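Local coordinates for probable outer membrane protein (Pseudomonas aeruginosa, PDB 3DWO), which probably transports long-chain fatty acids or other hydrophobic compounds across the outer membrane as a FadL-family beta-barrel channel, at residues D349-T362 / D375-F389. Residues are numbered along the deposited sequence; the frame is centred on the assembly and turned at random.
Sequences DQWTMRAGVAYDQT and DGDRYFASLGAGYRF. With C8E ((hydroxyethyloxy)tri(ethyloxy)octane), chain F; C8E ((hydroxyethyloxy)tri(ethyloxy)octane), chain E; C8E ((hydroxyethyloxy)tri(ethyloxy)octane), chain J; C8E ((hydroxyethyloxy)tri(ethyloxy)octane), chain G.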
loop_
_atom_site.group_PDB
_atom_site.type_symbol
_atom_site.label_atom_id
_atom_site.label_comp_id
_atom_site.label_asym_id
_atom_site.label_seq_id
_atom_site.Cartn_x
_atom_site.Cartn_y
_atom_site.Cartn_z
ATOM N N ASP A 349 26.306 4.138 -26.767
ATOM C CA ASP A 349 27.097 3.814 -25.592
ATOM C C ASP A 349 26.650 4.698 -24.438
ATOM O O ASP A 349 26.936 4.411 -23.277
ATOM C CB ASP A 349 28.584 4.033 -25.875
ATOM C CG ASP A 349 29.088 3.172 -27.014
ATOM O OD1 ASP A 349 28.858 1.945 -26.980
ATOM O OD2 ASP A 349 29.721 3.717 -27.942
ATOM N N GLN A 350 25.940 5.771 -24.771
ATOM C CA GLN A 350 25.444 6.718 -23.778
ATOM C C GLN A 350 23.977 6.451 -23.456
ATOM O O GLN A 350 23.608 6.282 -22.295
ATOM C CB GLN A 350 25.564 8.154 -24.300
ATOM C CG GLN A 350 26.924 8.538 -24.864
ATOM C CD GLN A 350 28.004 8.583 -23.809
ATOM O OE1 GLN A 350 28.420 7.549 -23.283
ATOM N NE2 GLN A 350 28.459 9.791 -23.482
ATOM N N TRP A 351 23.151 6.415 -24.498
ATOM C CA TRP A 351 21.713 6.208 -24.356
ATOM C C TRP A 351 21.203 4.779 -24.324
ATOM O O TRP A 351 21.717 3.895 -25.005
ATOM C CB TRP A 351 20.961 6.950 -25.464
ATOM C CG TRP A 351 20.981 8.427 -25.303
ATOM C CD1 TRP A 351 21.828 9.310 -25.906
ATOM C CD2 TRP A 351 20.149 9.199 -24.428
ATOM N NE1 TRP A 351 21.578 10.584 -25.459
ATOM C CE2 TRP A 351 20.553 10.543 -24.551
ATOM C CE3 TRP A 351 19.103 8.880 -23.552
ATOM C CZ2 TRP A 351 19.949 11.573 -23.826
ATOM C CZ3 TRP A 351 18.505 9.902 -22.832
ATOM C CH2 TRP A 351 18.930 11.234 -22.974
ATOM N N THR A 352 20.166 4.576 -23.520
ATOM C CA THR A 352 19.512 3.285 -23.392
ATOM C C THR A 352 18.021 3.563 -23.234
ATOM O O THR A 352 17.626 4.511 -22.554
ATOM C CB THR A 352 20.034 2.500 -22.173
ATOM O OG1 THR A 352 19.207 1.350 -21.953
ATOM C CG2 THR A 352 20.028 3.369 -20.940
ATOM N N MET A 353 17.199 2.752 -23.891
ATOM C CA MET A 353 15.751 2.909 -23.832
ATOM C C MET A 353 15.093 1.724 -23.153
ATOM O O MET A 353 15.538 0.587 -23.313
ATOM C CB MET A 353 15.173 3.054 -25.238
ATOM C CG MET A 353 15.367 4.418 -25.855
ATOM S SD MET A 353 14.628 4.492 -27.499
ATOM C CE MET A 353 15.847 5.483 -28.373
ATOM N N ARG A 354 14.031 1.996 -22.401
ATOM C CA ARG A 354 13.301 0.953 -21.694
ATOM C C ARG A 354 11.803 1.072 -21.924
ATOM O O ARG A 354 11.283 2.145 -22.233
ATOM C CB ARG A 354 13.559 1.031 -20.186
ATOM C CG ARG A 354 15.008 1.192 -19.805
ATOM C CD ARG A 354 15.246 0.828 -18.346
ATOM N NE ARG A 354 16.640 1.044 -17.971
ATOM C CZ ARG A 354 17.173 2.240 -17.760
ATOM N NH1 ARG A 354 16.426 3.330 -17.883
ATOM N NH2 ARG A 354 18.455 2.350 -17.431
ATOM N N ALA A 355 11.118 -0.051 -21.756
ATOM C CA ALA A 355 9.675 -0.120 -21.908
ATOM C C ALA A 355 9.203 -1.410 -21.244
ATOM O O ALA A 355 9.989 -2.338 -21.040
ATOM C CB ALA A 355 9.299 -0.114 -23.379
ATOM N N GLY A 356 7.923 -1.461 -20.900
ATOM C CA GLY A 356 7.388 -2.649 -20.269
ATOM C C GLY A 356 5.929 -2.483 -19.906
ATOM O O GLY A 356 5.392 -1.373 -19.926
ATOM N N VAL A 357 5.290 -3.599 -19.580
ATOM C CA VAL A 357 3.893 -3.610 -19.195
ATOM C C VAL A 357 3.729 -4.684 -18.128
ATOM O O VAL A 357 4.505 -5.638 -18.072
ATOM C CB VAL A 357 2.979 -3.957 -20.387
ATOM C CG1 VAL A 357 3.136 -2.917 -21.489
ATOM C CG2 VAL A 357 3.323 -5.346 -20.904
ATOM N N ALA A 358 2.723 -4.528 -17.276
ATOM C CA ALA A 358 2.497 -5.505 -16.225
ATOM C C ALA A 358 1.021 -5.645 -15.891
ATOM O O ALA A 358 0.223 -4.741 -16.130
ATOM C CB ALA A 358 3.292 -5.109 -14.968
ATOM N N TYR A 359 0.661 -6.805 -15.362
ATOM C CA TYR A 359 -0.706 -7.068 -14.954
ATOM C C TYR A 359 -0.628 -7.298 -13.456
ATOM O O TYR A 359 0.126 -8.149 -12.994
ATOM C CB TYR A 359 -1.258 -8.302 -15.663
ATOM C CG TYR A 359 -2.502 -8.850 -15.013
ATOM C CD1 TYR A 359 -2.470 -10.059 -14.318
ATOM C CD2 TYR A 359 -3.701 -8.144 -15.047
ATOM C CE1 TYR A 359 -3.596 -10.551 -13.672
ATOM C CE2 TYR A 359 -4.840 -8.629 -14.401
ATOM C CZ TYR A 359 -4.776 -9.832 -13.714
ATOM O OH TYR A 359 -5.885 -10.311 -13.052
ATOM N N ASP A 360 -1.407 -6.532 -12.702
ATOM C CA ASP A 360 -1.381 -6.619 -11.252
ATOM C C ASP A 360 -2.774 -6.814 -10.656
ATOM O O ASP A 360 -3.620 -5.928 -10.741
ATOM C CB ASP A 360 -0.732 -5.342 -10.715
ATOM C CG ASP A 360 -0.378 -5.431 -9.252
ATOM O OD1 ASP A 360 0.141 -6.480 -8.818
ATOM O OD2 ASP A 360 -0.606 -4.434 -8.539
ATOM N N GLN A 361 -3.003 -7.978 -10.047
ATOM C CA GLN A 361 -4.301 -8.286 -9.447
ATOM C C GLN A 361 -4.517 -7.594 -8.115
ATOM O O GLN A 361 -3.609 -7.521 -7.292
ATOM C CB GLN A 361 -4.455 -9.784 -9.190
ATOM C CG GLN A 361 -4.464 -10.672 -10.395
ATOM C CD GLN A 361 -4.746 -12.104 -10.004
ATOM O OE1 GLN A 361 -4.194 -12.608 -9.025
ATOM N NE2 GLN A 361 -5.606 -12.772 -10.764
ATOM N N THR A 362 -5.735 -7.111 -7.897
ATOM C CA THR A 362 -6.066 -6.465 -6.641
ATOM C C THR A 362 -6.435 -7.558 -5.648
ATOM O O THR A 362 -7.043 -8.560 -6.024
ATOM C CB THR A 362 -7.274 -5.532 -6.789
ATOM O OG1 THR A 362 -7.569 -4.938 -5.519
ATOM C CG2 THR A 362 -8.501 -6.313 -7.277
ATOM N N ASP A 375 -9.496 -0.345 -4.895
ATOM C CA ASP A 375 -8.807 -0.647 -6.147
ATOM C C ASP A 375 -9.280 -1.913 -6.851
ATOM O O ASP A 375 -10.088 -2.680 -6.327
ATOM C CB ASP A 375 -7.278 -0.677 -5.947
ATOM C CG ASP A 375 -6.780 -1.990 -5.411
ATOM O OD1 ASP A 375 -7.437 -2.549 -4.510
ATOM O OD2 ASP A 375 -5.718 -2.454 -5.882
ATOM N N GLY A 376 -8.784 -2.092 -8.068
ATOM C CA GLY A 376 -9.133 -3.248 -8.868
ATOM C C GLY A 376 -7.887 -3.661 -9.616
ATOM O O GLY A 376 -6.821 -3.058 -9.426
ATOM N N ASP A 377 -7.999 -4.686 -10.452
ATOM C CA ASP A 377 -6.850 -5.146 -11.216
ATOM C C ASP A 377 -6.274 -3.962 -11.992
ATOM O O ASP A 377 -7.023 -3.097 -12.442
ATOM C CB ASP A 377 -7.271 -6.259 -12.179
ATOM C CG ASP A 377 -7.736 -7.510 -11.457
ATOM O OD1 ASP A 377 -7.408 -7.662 -10.260
ATOM O OD2 ASP A 377 -8.414 -8.350 -12.086
ATOM N N ARG A 378 -4.951 -3.910 -12.131
ATOM C CA ARG A 378 -4.324 -2.811 -12.861
ATOM C C ARG A 378 -3.459 -3.296 -14.012
ATOM O O ARG A 378 -2.920 -4.403 -13.987
ATOM C CB ARG A 378 -3.405 -1.967 -11.964
ATOM C CG ARG A 378 -3.956 -1.504 -10.631
ATOM C CD ARG A 378 -3.771 -2.559 -9.558
ATOM N NE ARG A 378 -3.983 -2.003 -8.225
ATOM C CZ ARG A 378 -3.119 -1.205 -7.606
ATOM N NH1 ARG A 378 -1.980 -0.871 -8.196
ATOM N NH2 ARG A 378 -3.396 -0.732 -6.398
ATOM N N TYR A 379 -3.338 -2.448 -15.027
ATOM C CA TYR A 379 -2.471 -2.723 -16.158
ATOM C C TYR A 379 -1.427 -1.617 -16.051
ATOM O O TYR A 379 -1.778 -0.444 -15.919
ATOM C CB TYR A 379 -3.208 -2.592 -17.493
ATOM C CG TYR A 379 -3.811 -3.873 -18.019
ATOM C CD1 TYR A 379 -3.145 -5.092 -17.888
ATOM C CD2 TYR A 379 -5.031 -3.860 -18.692
ATOM C CE1 TYR A 379 -3.681 -6.264 -18.412
ATOM C CE2 TYR A 379 -5.576 -5.023 -19.223
ATOM C CZ TYR A 379 -4.898 -6.220 -19.079
ATOM O OH TYR A 379 -5.448 -7.370 -19.598
ATOM N N PHE A 380 -0.154 -1.984 -16.079
ATOM C CA PHE A 380 0.915 -0.998 -15.990
ATOM C C PHE A 380 1.607 -0.853 -17.342
ATOM O O PHE A 380 1.942 -1.852 -17.987
ATOM C CB PHE A 380 2.108 -1.323 -15.041
ATOM C CG PHE A 380 1.835 -1.196 -13.636
ATOM C CD1 PHE A 380 2.716 -0.497 -12.815
ATOM C CD2 PHE A 380 0.763 -1.863 -13.049
ATOM C CE1 PHE A 380 2.532 -0.461 -11.430
ATOM C CE2 PHE A 380 0.571 -1.833 -11.665
ATOM C CZ PHE A 380 1.459 -1.130 -10.854
ATOM N N ALA A 381 1.801 0.390 -17.772
ATOM C CA ALA A 381 2.477 0.686 -19.034
ATOM C C ALA A 381 3.611 1.658 -18.714
ATOM O O ALA A 381 3.361 2.768 -18.242
ATOM C CB ALA A 381 1.499 1.318 -20.026
ATOM N N SER A 382 4.850 1.245 -18.972
ATOM C CA SER A 382 6.005 2.088 -18.666
ATOM C C SER A 382 6.967 2.341 -19.823
ATOM O O SER A 382 7.126 1.507 -20.718
ATOM C CB SER A 382 6.818 1.474 -17.520
ATOM O OG SER A 382 6.019 1.194 -16.385
ATOM N N LEU A 383 7.619 3.501 -19.763
ATOM C CA LEU A 383 8.624 3.917 -20.738
ATOM C C LEU A 383 9.784 4.475 -19.918
ATOM O O LEU A 383 9.559 5.159 -18.918
ATOM C CB LEU A 383 8.077 5.014 -21.657
ATOM C CG LEU A 383 6.976 4.621 -22.639
ATOM C CD1 LEU A 383 6.545 5.856 -23.414
ATOM C CD2 LEU A 383 7.482 3.535 -23.587
ATOM N N GLY A 384 11.015 4.179 -20.327
ATOM C CA GLY A 384 12.165 4.677 -19.594
ATOM C C GLY A 384 13.390 4.942 -20.449
ATOM O O GLY A 384 13.492 4.462 -21.578
ATOM N N ALA A 385 14.325 5.715 -19.908
ATOM C CA ALA A 385 15.556 6.037 -20.614
ATOM C C ALA A 385 16.695 6.217 -19.617
ATOM O O ALA A 385 16.475 6.633 -18.480
ATOM C CB ALA A 385 15.374 7.302 -21.439
ATOM N N GLY A 386 17.910 5.892 -20.051
ATOM C CA GLY A 386 19.074 6.023 -19.191
ATOM C C GLY A 386 20.241 6.655 -19.925
ATOM O O GLY A 386 20.459 6.397 -21.108
ATOM N N TYR A 387 20.998 7.488 -19.222
ATOM C CA TYR A 387 22.134 8.160 -19.826
ATOM C C TYR A 387 23.370 8.095 -18.941
ATOM O O TYR A 387 23.350 8.571 -17.808
ATOM C CB TYR A 387 21.796 9.627 -20.096
ATOM C CG TYR A 387 22.917 10.392 -20.761
ATOM C CD1 TYR A 387 23.227 10.182 -22.105
ATOM C CD2 TYR A 387 23.693 11.298 -20.042
ATOM C CE1 TYR A 387 24.279 10.853 -22.715
ATOM C CE2 TYR A 387 24.751 11.976 -20.642
ATOM C CZ TYR A 387 25.039 11.746 -21.978
ATOM O OH TYR A 387 26.091 12.399 -22.577
ATOM N N ARG A 388 24.441 7.502 -19.461
ATOM C CA ARG A 388 25.693 7.412 -18.720
ATOM C C ARG A 388 26.579 8.550 -19.216
ATOM O O ARG A 388 26.753 8.732 -20.419
ATOM C CB ARG A 388 26.376 6.062 -18.953
ATOM C CG ARG A 388 26.812 5.802 -20.378
ATOM C CD ARG A 388 27.538 4.474 -20.469
ATOM N NE ARG A 388 26.720 3.380 -19.951
ATOM C CZ ARG A 388 27.119 2.115 -19.881
ATOM N NH1 ARG A 388 28.334 1.774 -20.297
ATOM N NH2 ARG A 388 26.307 1.189 -19.390
ATOM N N PHE A 389 27.138 9.311 -18.283
ATOM C CA PHE A 389 27.967 10.456 -18.625
ATOM C C PHE A 389 29.307 10.224 -19.302
ATOM O O PHE A 389 30.081 9.344 -18.929
ATOM C CB PHE A 389 28.144 11.327 -17.388
ATOM C CG PHE A 389 27.010 12.275 -17.171
ATOM C CD1 PHE A 389 26.954 13.475 -17.869
ATOM C CD2 PHE A 389 25.967 11.947 -16.317
ATOM C CE1 PHE A 389 25.874 14.337 -17.720
ATOM C CE2 PHE A 389 24.879 12.803 -16.161
ATOM C CZ PHE A 389 24.834 14.000 -16.865
HETATM C C2 C8E F . -5.565 0.081 -21.192
HETATM C C3 C8E F . -6.813 -0.680 -21.278
HETATM C C4 C8E F . -7.683 -0.209 -20.207
HETATM C C5 C8E F . -8.225 -1.389 -19.462
HETATM C C6 C8E F . -8.525 -1.059 -18.068
HETATM C C7 C8E F . -7.394 -1.684 -17.386
HETATM C C8 C8E F . -7.845 -2.423 -16.179
HETATM O O9 C8E F . -7.394 -3.706 -15.757
HETATM C C10 C8E F . -7.595 -4.815 -16.614
HETATM C C11 C8E F . -7.004 -6.006 -15.914
HETATM C C1 C8E E . 2.209 8.805 1.674
HETATM C C2 C8E E . 1.277 8.038 0.859
HETATM C C3 C8E E . 1.800 6.760 0.384
HETATM C C4 C8E E . 2.279 6.960 -0.972
HETATM C C5 C8E E . 1.819 5.833 -1.809
HETATM C C6 C8E E . 2.625 5.749 -3.006
HETATM C C7 C8E E . 1.852 4.784 -3.761
HETATM C C8 C8E E . 1.770 5.255 -5.150
HETATM O O9 C8E E . 1.501 4.482 -6.299
HETATM C C10 C8E E . 2.364 3.421 -6.651
HETATM C C11 C8E E . 1.760 2.843 -7.893
HETATM O O12 C8E E . 0.397 2.433 -7.662
HETATM C C13 C8E E . -0.388 2.183 -8.862
HETATM C C14 C8E E . -1.929 2.387 -9.012
HETATM O O15 C8E E . -2.784 3.520 -8.687
HETATM C C16 C8E E . -3.275 3.425 -7.334
HETATM C C17 C8E E . -4.609 2.676 -7.189
HETATM O O18 C8E E . -5.856 3.338 -6.899
HETATM C C19 C8E E . -6.109 3.439 -5.469
HETATM C C20 C8E E . -7.280 2.687 -4.738
HETATM O O21 C8E E . -6.965 1.540 -3.942
HETATM C C1 C8E J . 12.076 8.262 -24.663
HETATM C C2 C8E J . 11.886 6.971 -24.021
HETATM C C3 C8E J . 10.928 6.089 -24.686
HETATM C C4 C8E J . 11.674 4.953 -25.201
HETATM C C5 C8E J . 10.775 3.773 -25.258
HETATM C C6 C8E J . 10.706 3.268 -26.616
HETATM C C7 C8E J . 10.309 1.897 -26.353
HETATM C C8 C8E J . 9.609 1.380 -27.545
HETATM O O9 C8E J . 8.263 0.933 -27.629
HETATM C C10 C8E J . 7.839 -0.156 -26.828
HETATM C C1 C8E G . 9.907 -4.518 -24.740
HETATM C C2 C8E G . 11.258 -4.109 -25.098
HETATM C C3 C8E G . 11.656 -2.792 -24.604
HETATM C C4 C8E G . 11.672 -1.891 -25.748
HETATM C C5 C8E G . 12.879 -1.034 -25.668
HETATM C C6 C8E G . 13.140 -0.418 -26.955
#
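With chi1 at -71° W351 swings its indole beneath CB of Y387, which stands 4.3 Å from the centroid of the W351 six-membered ring, a CH-pi contact; Y387, its CG trans to N (chi1 -178°), sends its ring over the same indole, CD1 lying 3.6 Å from W351 CE2. The two are a non-hydrogen-bonded pair of neighbouring antiparallel strands, 351-360 and 378-388, in the wall of the FadL-type outer-membrane barrel; T352-G386, R354-G384, G356-S382, A358-F380 and D360-R378 are the hydrogen-bonded pairs. W351, M353, A355, V357, Y359, Y379, L383 and Y387 share the outer face, where a detergent molecule sets its C11 over a face of the Y379 ring. On the inner face G384 and G386 leave room for R354, whose guanidinium forms salt bridges with D344 and D398 on the two flanking strands, and F380 touches W13 of helix 10-14. Toward the other end, R378 grips D375 side-on, NE and NH2 both reaching OD2 (3.0 Å from NE), while D360 OD2 sits 3.8 Å from R378 NH1, well out of the guanidinium plane, a long salt bridge of charge alone. Beyond the strands, T362 N donates to D377 OD1 at 2.9 Å, and T362 OG1 donates to D375 OD1 at 2.6 Å, from above the carboxylate plane.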